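Local coordinates for protein endonuclease II (Enterobacteria phage t4, PDB 2WSH) that nicks and cleaves cytosine-containing double-stranded DNA sequence-specifically, helping the phage degrade host DNA and scavenge its nucleotides, at residues K39-Y44 / A119-E124. The protein carries 1 engineered substitution. Residues are numbered along the deposited sequence; the frame is centred on the assembly and turned at random.
With PO4 (phosphate ion), chain E.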
loop_
_atom_site.group_PDB
_atom_site.type_symbol
_atom_site.label_atom_id
_atom_site.label_comp_id
_atom_site.label_asym_id
_atom_site.label_seq_id
_atom_site.Cartn_x
_atom_site.Cartn_y
_atom_site.Cartn_z
ATOM N N LYS A 39 -12.165 -17.370 12.084
ATOM C CA LYS A 39 -11.387 -16.880 10.963
ATOM C C LYS A 39 -11.997 -15.544 10.564
ATOM O O LYS A 39 -13.190 -15.461 10.281
ATOM C CB LYS A 39 -11.421 -17.884 9.809
ATOM C CG LYS A 39 -10.277 -17.732 8.819
ATOM C CD LYS A 39 -9.954 -19.056 8.151
ATOM C CE LYS A 39 -9.000 -19.892 8.995
ATOM N NZ LYS A 39 -7.583 -19.445 8.846
ATOM N N TYR A 40 -11.180 -14.496 10.568
ATOM C CA TYR A 40 -11.680 -13.141 10.387
ATOM C C TYR A 40 -11.173 -12.513 9.096
ATOM O O TYR A 40 -10.088 -12.843 8.619
ATOM C CB TYR A 40 -11.267 -12.264 11.571
ATOM C CG TYR A 40 -11.531 -12.887 12.923
ATOM C CD1 TYR A 40 -12.759 -12.734 13.555
ATOM C CD2 TYR A 40 -10.550 -13.630 13.570
ATOM C CE1 TYR A 40 -13.004 -13.305 14.794
ATOM C CE2 TYR A 40 -10.786 -14.204 14.809
ATOM C CZ TYR A 40 -12.013 -14.037 15.416
ATOM O OH TYR A 40 -12.250 -14.608 16.646
ATOM N N ASN A 41 -11.974 -11.611 8.536
ATOM C CA ASN A 41 -11.540 -10.796 7.407
ATOM C C ASN A 41 -11.160 -11.627 6.182
ATOM O O ASN A 41 -10.021 -11.578 5.718
ATOM C CB ASN A 41 -10.362 -9.917 7.834
ATOM C CG ASN A 41 -10.175 -8.710 6.942
ATOM O OD1 ASN A 41 -9.089 -8.135 6.880
ATOM N ND2 ASN A 41 -11.237 -8.314 6.245
ATOM N N VAL A 42 -12.111 -12.390 5.655
ATOM C CA VAL A 42 -11.815 -13.289 4.546
ATOM C C VAL A 42 -12.826 -13.207 3.411
ATOM O O VAL A 42 -13.964 -12.763 3.590
ATOM C CB VAL A 42 -11.782 -14.763 5.005
ATOM C CG1 VAL A 42 -10.698 -14.981 6.051
ATOM C CG2 VAL A 42 -13.145 -15.172 5.540
ATOM N N ILE A 43 -12.388 -13.644 2.238
ATOM C CA ILE A 43 -13.296 -13.986 1.160
ATOM C C ILE A 43 -13.664 -15.438 1.390
ATOM O O ILE A 43 -12.792 -16.274 1.618
ATOM C CB ILE A 43 -12.620 -13.857 -0.212
ATOM C CG1 ILE A 43 -12.322 -12.390 -0.522
ATOM C CG2 ILE A 43 -13.484 -14.488 -1.303
ATOM C CD1 ILE A 43 -13.557 -11.508 -0.542
ATOM N N TYR A 44 -14.953 -15.745 1.373
ATOM C CA TYR A 44 -15.349 -17.136 1.501
ATOM C C TYR A 44 -16.034 -17.643 0.246
ATOM O O TYR A 44 -16.592 -16.871 -0.528
ATOM C CB TYR A 44 -16.178 -17.386 2.765
ATOM C CG TYR A 44 -17.594 -16.849 2.768
ATOM C CD1 TYR A 44 -18.658 -17.652 2.378
ATOM C CD2 TYR A 44 -17.870 -15.560 3.204
ATOM C CE1 TYR A 44 -19.957 -17.184 2.404
ATOM C CE2 TYR A 44 -19.170 -15.079 3.228
ATOM C CZ TYR A 44 -20.206 -15.900 2.828
ATOM O OH TYR A 44 -21.499 -15.441 2.851
ATOM N N ALA A 119 -9.958 -2.632 3.775
ATOM C CA ALA A 119 -9.945 -4.078 3.926
ATOM C C ALA A 119 -9.941 -4.662 2.523
ATOM O O ALA A 119 -10.813 -4.343 1.716
ATOM C CB ALA A 119 -11.167 -4.546 4.698
ATOM N N THR A 120 -8.959 -5.504 2.223
ATOM C CA THR A 120 -8.802 -5.997 0.859
ATOM C C THR A 120 -9.956 -6.892 0.403
ATOM O O THR A 120 -10.157 -7.073 -0.795
ATOM C CB THR A 120 -7.457 -6.728 0.648
ATOM O OG1 THR A 120 -7.408 -7.894 1.475
ATOM C CG2 THR A 120 -6.292 -5.810 0.983
ATOM N N ILE A 121 -10.714 -7.456 1.342
ATOM C CA ILE A 121 -11.913 -8.196 0.949
ATOM C C ILE A 121 -12.820 -7.292 0.119
ATOM O O ILE A 121 -13.477 -7.749 -0.812
ATOM C CB ILE A 121 -12.714 -8.741 2.150
ATOM C CG1 ILE A 121 -13.066 -7.611 3.124
ATOM C CG2 ILE A 121 -11.941 -9.845 2.855
ATOM C CD1 ILE A 121 -14.079 -8.009 4.177
ATOM N N ASP A 122 -12.841 -6.007 0.460
ATOM C CA ASP A 122 -13.664 -5.040 -0.260
ATOM C C ASP A 122 -13.193 -4.864 -1.696
ATOM O O ASP A 122 -13.979 -4.516 -2.578
ATOM C CB ASP A 122 -13.669 -3.693 0.461
ATOM C CG ASP A 122 -14.557 -3.693 1.683
ATOM O OD1 ASP A 122 -15.385 -4.618 1.814
ATOM O OD2 ASP A 122 -14.430 -2.767 2.511
ATOM N N LEU A 123 -11.907 -5.112 -1.922
ATOM C CA LEU A 123 -11.315 -5.005 -3.252
ATOM C C LEU A 123 -11.434 -6.304 -4.042
ATOM O O LEU A 123 -11.564 -6.286 -5.264
ATOM C CB LEU A 123 -9.833 -4.647 -3.146
ATOM C CG LEU A 123 -9.441 -3.272 -2.610
ATOM C CD1 LEU A 123 -7.922 -3.163 -2.551
ATOM C CD2 LEU A 123 -10.034 -2.175 -3.477
ATOM N N GLU A 124 -11.371 -7.431 -3.340
ATOM C CA GLU A 124 -11.273 -8.729 -3.996
ATOM C C GLU A 124 -12.624 -9.324 -4.388
ATOM O O GLU A 124 -12.757 -9.919 -5.456
ATOM C CB GLU A 124 -10.497 -9.714 -3.119
ATOM C CG GLU A 124 -9.008 -9.420 -3.030
ATOM C CD GLU A 124 -8.199 -10.628 -2.604
ATOM O OE1 GLU A 124 -8.808 -11.669 -2.281
ATOM O OE2 GLU A 124 -6.956 -10.538 -2.595
HETATM P P PO4 E . -23.046 -12.309 3.018
HETATM O O1 PO4 E . -22.441 -12.468 1.645
HETATM O O2 PO4 E . -22.645 -10.975 3.604
HETATM O O3 PO4 E . -24.555 -12.397 2.961
HETATM O O4 PO4 E . -22.514 -13.432 3.872
#
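Glu124, which packs against Ile43 on the facing strand, gives its backbone N to Thr120 O (2.8 Å); this carbonyl also accepts from Leu123 N (2.9 Å), so two amides grip it in the N-terminal part of the helix. There Ile121 carries most of the contact. Its CG1 is wedged between the backbone N and the carbonyl carbon (chi1 55°), sending CD1 out to Asn41 ND2 at 3.5 Å, while CG2 presses on the peptide of Val42, 3.5 Å from its C. Ile43 runs antiparallel alongside it, its CD1 4.0 Å from Ile121 CB, and its CG1 lies near Glu124 OE1, whose charge is paired with Arg102. No hydrogen bond crosses the interface, an instance of a helix seated on a strand by branched aliphatic groups. Val42, Ile43 and Tyr44 occupy the GIY position of the family motif. A phosphate, probably from the crystallisation medium, is held by Tyr44, Tyr54, Arg64 and Lys83, a cluster consistent with a site for DNA phosphate; the very short Tyr44 OH to O4 distance is doubtful in its exact length. Strand 42-48 lies between strands 51-58 and 97-111, with a G1 bulge at Asn41 and Val42 opposite Thr58, and helix 121-132 follows strand 114-119.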